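Local coordinates for protein SidF, inhibitor of growth family, member 3 (Legionella pneumophila subsp. pneumophila, PDB 4FYE) that acts as a phosphoinositide phosphatase, probably hydrolysing the 3-phosphate of phosphatidylinositol 3,4,5-trisphosphate, at residues A[62-67]-A[128-133]; A[692-697]-A[726-731]. The protein carries 1 engineered substitution. All coordinates share one frame; numbering follows the deposited sequence.

Contact 1 of 2, residues A[62-67]-A[128-133]; sequences GRPVTG and DLFSSK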
ATOM      1  N   GLY A  62      -7.889 -26.609 -14.816  1.00 57.42           N
ATOM      2  CA  GLY A  62      -7.175 -26.037 -13.691  1.00 56.17           C
ATOM      3  C   GLY A  62      -6.869 -24.566 -14.002  1.00 55.72           C
ATOM      4  O   GLY A  62      -6.139 -23.931 -13.295  1.00 62.23           O
ATOM      5  N   ARG A  63      -7.440 -24.011 -15.057  1.00 53.05           N
ATOM      6  CA  ARG A  63      -7.304 -22.564 -15.313  1.00 51.65           C
ATOM      7  C   ARG A  63      -8.479 -21.868 -14.564  1.00 48.85           C
ATOM      8  O   ARG A  63      -9.567 -22.432 -14.425  1.00 53.94           O
ATOM      9  CB  ARG A  63      -7.208 -22.268 -16.848  1.00 47.64           C
ATOM     10  CG  ARG A  63      -7.359 -20.775 -17.273  1.00 55.74           C
ATOM     11  CD  ARG A  63      -7.209 -20.532 -18.798  1.00 52.97           C
ATOM     12  NE  ARG A  63      -6.099 -21.357 -19.300  1.00 53.93           N
ATOM     13  CZ  ARG A  63      -5.031 -20.904 -19.927  1.00 50.67           C
ATOM     14  NH1 ARG A  63      -4.893 -19.613 -20.240  1.00 53.02           N
ATOM     15  NH2 ARG A  63      -4.103 -21.754 -20.275  1.00 53.88           N
ATOM     16  N   PRO A  64      -8.220 -20.711 -13.962  1.00 47.27           N
ATOM     17  CA  PRO A  64      -9.234 -19.980 -13.172  1.00 47.26           C
ATOM     18  C   PRO A  64     -10.406 -19.405 -13.960  1.00 45.05           C
ATOM     19  O   PRO A  64     -10.210 -18.788 -14.987  1.00 38.95           O
ATOM     20  CB  PRO A  64      -8.463 -18.733 -12.634  1.00 41.51           C
ATOM     21  CG  PRO A  64      -7.012 -19.058 -12.750  1.00 43.86           C
ATOM     22  CD  PRO A  64      -6.849 -20.208 -13.737  1.00 45.95           C
ATOM     23  N   VAL A  65     -11.582 -19.434 -13.371  1.00 42.26           N
ATOM     24  CA  VAL A  65     -12.742 -18.919 -14.037  1.00 44.44           C
ATOM     25  C   VAL A  65     -13.226 -17.719 -13.241  1.00 46.74           C
ATOM     26  O   VAL A  65     -14.031 -16.913 -13.715  1.00 46.21           O
ATOM     27  CB  VAL A  65     -13.740 -20.094 -14.122  1.00 54.15           C
ATOM     28  CG1 VAL A  65     -15.182 -19.680 -13.834  1.00 57.18           C
ATOM     29  CG2 VAL A  65     -13.504 -20.877 -15.435  1.00 49.19           C
ATOM     30  N   THR A  66     -12.712 -17.575 -12.024  1.00 42.52           N
ATOM     31  CA  THR A  66     -12.976 -16.391 -11.255  1.00 41.04           C
ATOM     32  C   THR A  66     -11.883 -15.378 -11.563  1.00 42.55           C
ATOM     33  O   THR A  66     -10.777 -15.725 -12.076  1.00 43.58           O
ATOM     34  CB  THR A  66     -12.951 -16.719  -9.755  1.00 46.03           C
ATOM     35  OG1 THR A  66     -11.759 -17.447  -9.434  1.00 51.71           O
ATOM     36  CG2 THR A  66     -14.154 -17.628  -9.356  1.00 44.90           C
ATOM     37  N   GLY A  67     -12.135 -14.115 -11.246  1.00 42.87           N
ATOM     38  CA  GLY A  67     -11.089 -13.109 -11.451  1.00 41.91           C
ATOM     39  C   GLY A  67     -10.876 -12.841 -12.955  1.00 40.98           C
ATOM     40  O   GLY A  67      -9.805 -12.404 -13.395  1.00 41.42           O
ATOM     41  N   ASP A 128      -9.719 -13.858 -21.237  1.00 40.44           N
ATOM     42  CA  ASP A 128      -8.852 -14.770 -20.529  1.00 41.01           C
ATOM     43  C   ASP A 128      -7.523 -14.045 -20.304  1.00 38.02           C
ATOM     44  O   ASP A 128      -6.804 -13.679 -21.267  1.00 42.27           O
ATOM     45  CB  ASP A 128      -8.645 -16.044 -21.304  1.00 39.59           C
ATOM     46  CG  ASP A 128      -7.630 -17.010 -20.593  1.00 51.18           C
ATOM     47  OD1 ASP A 128      -7.312 -16.834 -19.367  1.00 48.78           O
ATOM     48  OD2 ASP A 128      -7.146 -17.961 -21.270  1.00 52.66           O
ATOM     49  N   LEU A 129      -7.233 -13.791 -19.042  1.00 39.71           N
ATOM     50  CA  LEU A 129      -6.050 -13.053 -18.593  1.00 40.29           C
ATOM     51  C   LEU A 129      -4.774 -13.872 -18.732  1.00 44.33           C
ATOM     52  O   LEU A 129      -3.680 -13.283 -18.700  1.00 43.61           O
ATOM     53  CB  LEU A 129      -6.135 -12.744 -17.111  1.00 42.68           C
ATOM     54  CG  LEU A 129      -7.015 -11.568 -16.641  1.00 42.86           C
ATOM     55  CD1 LEU A 129      -6.740 -11.297 -15.182  1.00 33.88           C
ATOM     56  CD2 LEU A 129      -6.852 -10.291 -17.434  1.00 34.45           C
ATOM     57  N   PHE A 130      -4.876 -15.187 -18.949  1.00 36.48           N
ATOM     58  CA  PHE A 130      -3.665 -15.985 -18.767  1.00 37.72           C
ATOM     59  C   PHE A 130      -3.286 -16.599 -20.052  1.00 39.58           C
ATOM     60  O   PHE A 130      -2.654 -17.585 -20.106  1.00 43.47           O
ATOM     61  CB  PHE A 130      -3.885 -17.051 -17.731  1.00 37.01           C
ATOM     62  CG  PHE A 130      -4.336 -16.469 -16.440  1.00 42.32           C
ATOM     63  CD1 PHE A 130      -3.521 -15.498 -15.778  1.00 38.13           C
ATOM     64  CD2 PHE A 130      -5.588 -16.801 -15.899  1.00 37.26           C
ATOM     65  CE1 PHE A 130      -3.948 -14.908 -14.605  1.00 36.15           C
ATOM     66  CE2 PHE A 130      -6.011 -16.200 -14.720  1.00 38.77           C
ATOM     67  CZ  PHE A 130      -5.174 -15.258 -14.069  1.00 38.82           C
ATOM     68  N   SER A 131      -3.644 -15.905 -21.082  1.00 40.09           N
ATOM     69  CA  SER A 131      -3.450 -16.297 -22.418  1.00 40.80           C
ATOM     70  C   SER A 131      -3.042 -15.032 -23.165  1.00 43.98           C
ATOM     71  O   SER A 131      -3.251 -13.882 -22.680  1.00 47.69           O
ATOM     72  CB  SER A 131      -4.897 -16.573 -22.901  1.00 43.75           C
ATOM     73  OG  SER A 131      -4.752 -17.407 -23.930  1.00 43.01           O
ATOM     74  N   SER A 132      -2.671 -15.175 -24.411  1.00 41.12           N
ATOM     75  CA  SER A 132      -2.303 -13.996 -25.185  1.00 44.28           C
ATOM     76  C   SER A 132      -3.431 -13.005 -25.523  1.00 43.02           C
ATOM     77  O   SER A 132      -4.528 -13.409 -25.918  1.00 46.24           O
ATOM     78  CB  SER A 132      -1.568 -14.428 -26.443  1.00 41.79           C
ATOM     79  OG  SER A 132      -1.696 -13.394 -27.367  1.00 46.23           O
ATOM     80  N   LYS A 133      -3.167 -11.700 -25.479  1.00 46.85           N
ATOM     81  CA  LYS A 133      -4.246 -10.734 -25.681  1.00 43.62           C
ATOM     82  C   LYS A 133      -4.553 -10.802 -27.137  1.00 47.60           C
ATOM     83  O   LYS A 133      -5.557 -10.207 -27.652  1.00 50.17           O
ATOM     84  CB  LYS A 133      -3.794  -9.313 -25.445  1.00 50.50           C
ATOM     85  CG  LYS A 133      -3.125  -8.949 -24.141  1.00 55.66           C
ATOM     86  CD  LYS A 133      -2.835  -7.463 -24.240  1.00 56.84           C
ATOM     87  CE  LYS A 133      -1.596  -7.242 -25.091  1.00 59.20           C
ATOM     88  NZ  LYS A 133      -0.456  -6.822 -24.229  1.00 76.09           N
TER
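R63 sends its side chain straight out from the backbone, CG anti to N (chi1 168°), and then bends at chi3, which brings NH1 to the carboxylate of D128. That aspartate likewise has CG anti to its own N, and the two side chains cross at about a right angle. The salt bridge runs from R63 NH1 to D128 OD2 at 3.0 Å; OD2 offers its syn lone pair, but the guanidinium and carboxylate planes stand 79° apart and the acceptor is tilted from the guanidinium plane. The bond is accordingly bent, 130° at the hydrogen. NH1 also gives a weak bond to the backbone O of F130, 3.0 Å away. A long, positively charged side chain suits this place, because NH1 carries two N-H groups, one for the carboxylate and one, weakly, for the carbonyl. Beside the polar pair, the rigid ring of P64 sets CG 3.6 Å from CE2 of F130, an apolar contact that crosses roughly square, while CB of L129 covers one face of the phenyl ring. L129 CD1 packs 3.7 Å from G67 O, and G67 suits its place because its phi is positive. The aspartate's other oxygen, OD1, accepts a hydrogen bond from the backbone N of F130, which comes from above the carboxylate plane, at 3.0 Å. D128 thus ties two irregular loops together while closing its own chain into an Asx turn.

Contact 2 of 2, residues A[692-697]-A[726-731]; sequences NVEQLD and NFADNG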
ATOM      1  N   ASN A 692       4.423 -24.065 -10.560  1.00 56.59           N
ATOM      2  CA  ASN A 692       3.723 -23.689  -9.340  1.00 55.19           C
ATOM      3  C   ASN A 692       3.745 -22.216  -9.012  1.00 54.24           C
ATOM      4  O   ASN A 692       2.705 -21.659  -8.625  1.00 52.84           O
ATOM      5  CB  ASN A 692       4.287 -24.474  -8.196  1.00 56.97           C
ATOM      6  CG  ASN A 692       3.808 -25.882  -8.231  1.00 61.92           C
ATOM      7  OD1 ASN A 692       4.439 -26.762  -7.685  1.00 67.54           O
ATOM      8  ND2 ASN A 692       2.664 -26.098  -8.851  1.00 59.11           N
ATOM      9  N   VAL A 693       4.895 -21.569  -9.204  1.00 54.03           N
ATOM     10  CA  VAL A 693       4.958 -20.111  -9.012  1.00 57.99           C
ATOM     11  C   VAL A 693       3.950 -19.351  -9.850  1.00 52.38           C
ATOM     12  O   VAL A 693       3.266 -18.462  -9.331  1.00 47.71           O
ATOM     13  CB  VAL A 693       6.361 -19.522  -9.194  1.00 61.54           C
ATOM     14  CG1 VAL A 693       7.116 -19.679  -7.896  1.00 67.44           C
ATOM     15  CG2 VAL A 693       7.113 -20.305 -10.218  1.00 75.56           C
ATOM     16  N   GLU A 694       3.805 -19.761 -11.108  1.00 51.36           N
ATOM     17  CA  GLU A 694       2.950 -19.021 -12.068  1.00 52.49           C
ATOM     18  C   GLU A 694       1.506 -19.251 -11.702  1.00 49.99           C
ATOM     19  O   GLU A 694       0.648 -18.366 -11.865  1.00 47.83           O
ATOM     20  CB  GLU A 694       3.227 -19.436 -13.527  1.00 46.87           C
ATOM     21  CG  GLU A 694       2.315 -18.810 -14.515  1.00 46.86           C
ATOM     22  CD  GLU A 694       2.962 -18.608 -15.873  1.00 49.58           C
ATOM     23  OE1 GLU A 694       4.101 -19.154 -16.050  1.00 48.43           O
ATOM     24  OE2 GLU A 694       2.316 -17.928 -16.746  1.00 38.86           O
ATOM     25  N   GLN A 695       1.269 -20.427 -11.152  1.00 50.37           N
ATOM     26  CA  GLN A 695      -0.067 -20.786 -10.724  1.00 59.12           C
ATOM     27  C   GLN A 695      -0.471 -19.882  -9.531  1.00 56.45           C
ATOM     28  O   GLN A 695      -1.619 -19.401  -9.456  1.00 59.46           O
ATOM     29  CB  GLN A 695      -0.144 -22.294 -10.389  1.00 55.43           C
ATOM     30  CG  GLN A 695      -1.589 -22.735 -10.233  1.00 70.26           C
ATOM     31  CD  GLN A 695      -1.823 -23.987  -9.364  1.00 78.42           C
ATOM     32  OE1 GLN A 695      -2.857 -24.062  -8.674  1.00 77.21           O
ATOM     33  NE2 GLN A 695      -0.887 -24.976  -9.401  1.00 74.14           N
ATOM     34  N   LEU A 696       0.472 -19.645  -8.617  1.00 50.21           N
ATOM     35  CA  LEU A 696       0.217 -18.682  -7.545  1.00 47.73           C
ATOM     36  C   LEU A 696       0.010 -17.315  -8.162  1.00 42.70           C
ATOM     37  O   LEU A 696      -0.915 -16.580  -7.799  1.00 43.31           O
ATOM     38  CB  LEU A 696       1.399 -18.615  -6.573  1.00 44.90           C
ATOM     39  CG  LEU A 696       1.131 -18.345  -5.078  1.00 49.02           C
ATOM     40  CD1 LEU A 696       2.322 -17.755  -4.348  1.00 45.51           C
ATOM     41  CD2 LEU A 696      -0.114 -17.579  -4.685  1.00 43.44           C
ATOM     42  N   ASP A 697       0.894 -16.942  -9.080  1.00 38.98           N
ATOM     43  CA  ASP A 697       0.843 -15.600  -9.584  1.00 40.97           C
ATOM     44  C   ASP A 697      -0.576 -15.379 -10.183  1.00 43.08           C
ATOM     45  O   ASP A 697      -1.108 -14.323 -10.065  1.00 40.52           O
ATOM     46  CB  ASP A 697       1.996 -15.364 -10.590  1.00 48.16           C
ATOM     47  CG  ASP A 697       2.347 -13.868 -10.777  1.00 57.85           C
ATOM     48  OD1 ASP A 697       2.141 -13.042  -9.838  1.00 60.64           O
ATOM     49  OD2 ASP A 697       2.878 -13.520 -11.861  1.00 60.28           O
ATOM     50  N   ASN A 726       7.300 -11.074 -16.382  1.00 39.98           N
ATOM     51  CA  ASN A 726       7.057 -10.644 -14.982  1.00 40.33           C
ATOM     52  C   ASN A 726       5.701 -10.932 -14.376  1.00 43.17           C
ATOM     53  O   ASN A 726       5.604 -10.874 -13.141  1.00 47.52           O
ATOM     54  CB  ASN A 726       7.340  -9.155 -14.771  1.00 42.47           C
ATOM     55  CG  ASN A 726       8.831  -8.826 -14.872  1.00 46.00           C
ATOM     56  OD1 ASN A 726       9.658  -9.697 -14.643  1.00 48.25           O
ATOM     57  ND2 ASN A 726       9.172  -7.557 -15.211  1.00 43.82           N
ATOM     58  N   PHE A 727       4.672 -11.238 -15.201  1.00 40.65           N
ATOM     59  CA  PHE A 727       3.339 -11.445 -14.671  1.00 36.49           C
ATOM     60  C   PHE A 727       2.575 -12.569 -15.377  1.00 39.27           C
ATOM     61  O   PHE A 727       2.653 -12.736 -16.603  1.00 38.54           O
ATOM     62  CB  PHE A 727       2.569 -10.124 -14.764  1.00 38.29           C
ATOM     63  CG  PHE A 727       3.127  -9.041 -13.872  1.00 45.06           C
ATOM     64  CD1 PHE A 727       2.786  -8.977 -12.545  1.00 43.50           C
ATOM     65  CD2 PHE A 727       3.991  -8.065 -14.389  1.00 43.55           C
ATOM     66  CE1 PHE A 727       3.321  -7.973 -11.730  1.00 47.87           C
ATOM     67  CE2 PHE A 727       4.492  -7.058 -13.600  1.00 40.25           C
ATOM     68  CZ  PHE A 727       4.177  -7.033 -12.252  1.00 41.17           C
ATOM     69  N   ALA A 728       1.838 -13.338 -14.594  1.00 38.23           N
ATOM     70  CA  ALA A 728       0.966 -14.388 -15.093  1.00 40.12           C
ATOM     71  C   ALA A 728      -0.078 -13.818 -16.044  1.00 42.40           C
ATOM     72  O   ALA A 728      -0.410 -14.423 -17.068  1.00 41.92           O
ATOM     73  CB  ALA A 728       0.290 -15.080 -13.945  1.00 36.21           C
ATOM     74  N   ASP A 729      -0.577 -12.627 -15.759  1.00 39.59           N
ATOM     75  CA  ASP A 729      -1.711 -12.109 -16.541  1.00 34.56           C
ATOM     76  C   ASP A 729      -1.240 -11.173 -17.711  1.00 40.51           C
ATOM     77  O   ASP A 729      -0.099 -10.761 -17.801  1.00 42.97           O
ATOM     78  CB  ASP A 729      -2.665 -11.349 -15.656  1.00 33.10           C
ATOM     79  CG  ASP A 729      -2.116  -9.999 -15.298  1.00 38.07           C
ATOM     80  OD1 ASP A 729      -1.171  -9.999 -14.483  1.00 43.73           O
ATOM     81  OD2 ASP A 729      -2.525  -8.955 -15.894  1.00 48.62           O
ATOM     82  N   ASN A 730      -2.145 -10.827 -18.604  1.00 41.80           N
ATOM     83  CA  ASN A 730      -1.755 -10.167 -19.799  1.00 36.94           C
ATOM     84  C   ASN A 730      -2.245  -8.679 -19.827  1.00 40.02           C
ATOM     85  O   ASN A 730      -2.279  -8.076 -20.894  1.00 41.11           O
ATOM     86  CB  ASN A 730      -2.356 -10.939 -20.938  1.00 34.74           C
ATOM     87  CG  ASN A 730      -3.932 -10.960 -20.936  1.00 36.74           C
ATOM     88  OD1 ASN A 730      -4.591 -10.247 -20.196  1.00 37.29           O
ATOM     89  ND2 ASN A 730      -4.515 -11.758 -21.827  1.00 34.15           N
ATOM     90  N   GLY A 731      -2.674  -8.149 -18.672  1.00 36.08           N
ATOM     91  CA  GLY A 731      -3.041  -6.747 -18.488  1.00 31.06           C
ATOM     92  C   GLY A 731      -4.451  -6.385 -18.927  1.00 35.90           C
ATOM     93  O   GLY A 731      -4.836  -5.232 -18.833  1.00 40.20           O
TER
HETATM   94  O   HOH W   1      -0.224 -17.274 -16.589  1.00 43.92           O
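The carboxylate of D697 is approached from above its plane: the backbone N of A728 lies 43° out of it and donates to OD2 over 2.9 Å, with 147° at the hydrogen. R684 forms a salt bridge with the same OD2, so one buried oxygen is shared by an amide and a charge that probably stabilise its anionic form. In E694, OE1 accepts from T685 N and OE2 from H686 N, while a water donates to both E694 OE2 at 2.6 Å and A728 O at 2.9 Å. Three residues apart on helix 692-699, E694 and D697 present one helical face to the loop of 726-731, and the small A728 fits against it. Its CB lies 3.8 Å from D697 CB and 3.9 Å from E694 O, ordinary van der Waals packing at a distance that alanine's single methyl allows. Further along the loop, D729 OD2 accepts from G731 N over 2.9 Å, an Asx turn whose last residue has the positive phi that glycine adopts easily. The other carboxylate oxygen, D729 OD1, forms a salt bridge with R655 of helix 652-668, and the same arginine makes a cation-pi contact with the ring of F727, whose CB leaves the backbone away from helix 692-699.

Contacts 1 and 2 follow one another along the chain, yet their centres are only 10 Å apart and they touch through N730. Its amide nitrogen ND2 lies 2.6 Å from S131 O, a probable hydrogen bond, and 3.0 Å from D128 O, at most a weak hydrogen bond; OD1 of N730 accepts from L732 N, which fixes the amide's orientation. K133 CD packs 3.4 Å from N730 O. A second bridge is R698, the residue after D697 in helix 692-699, which touches R63 and F130. The loop of 726-731 therefore contacts both that helix and the loop of 128-133, which also meet each other directly at R698, joining early and late parts of the phosphatase.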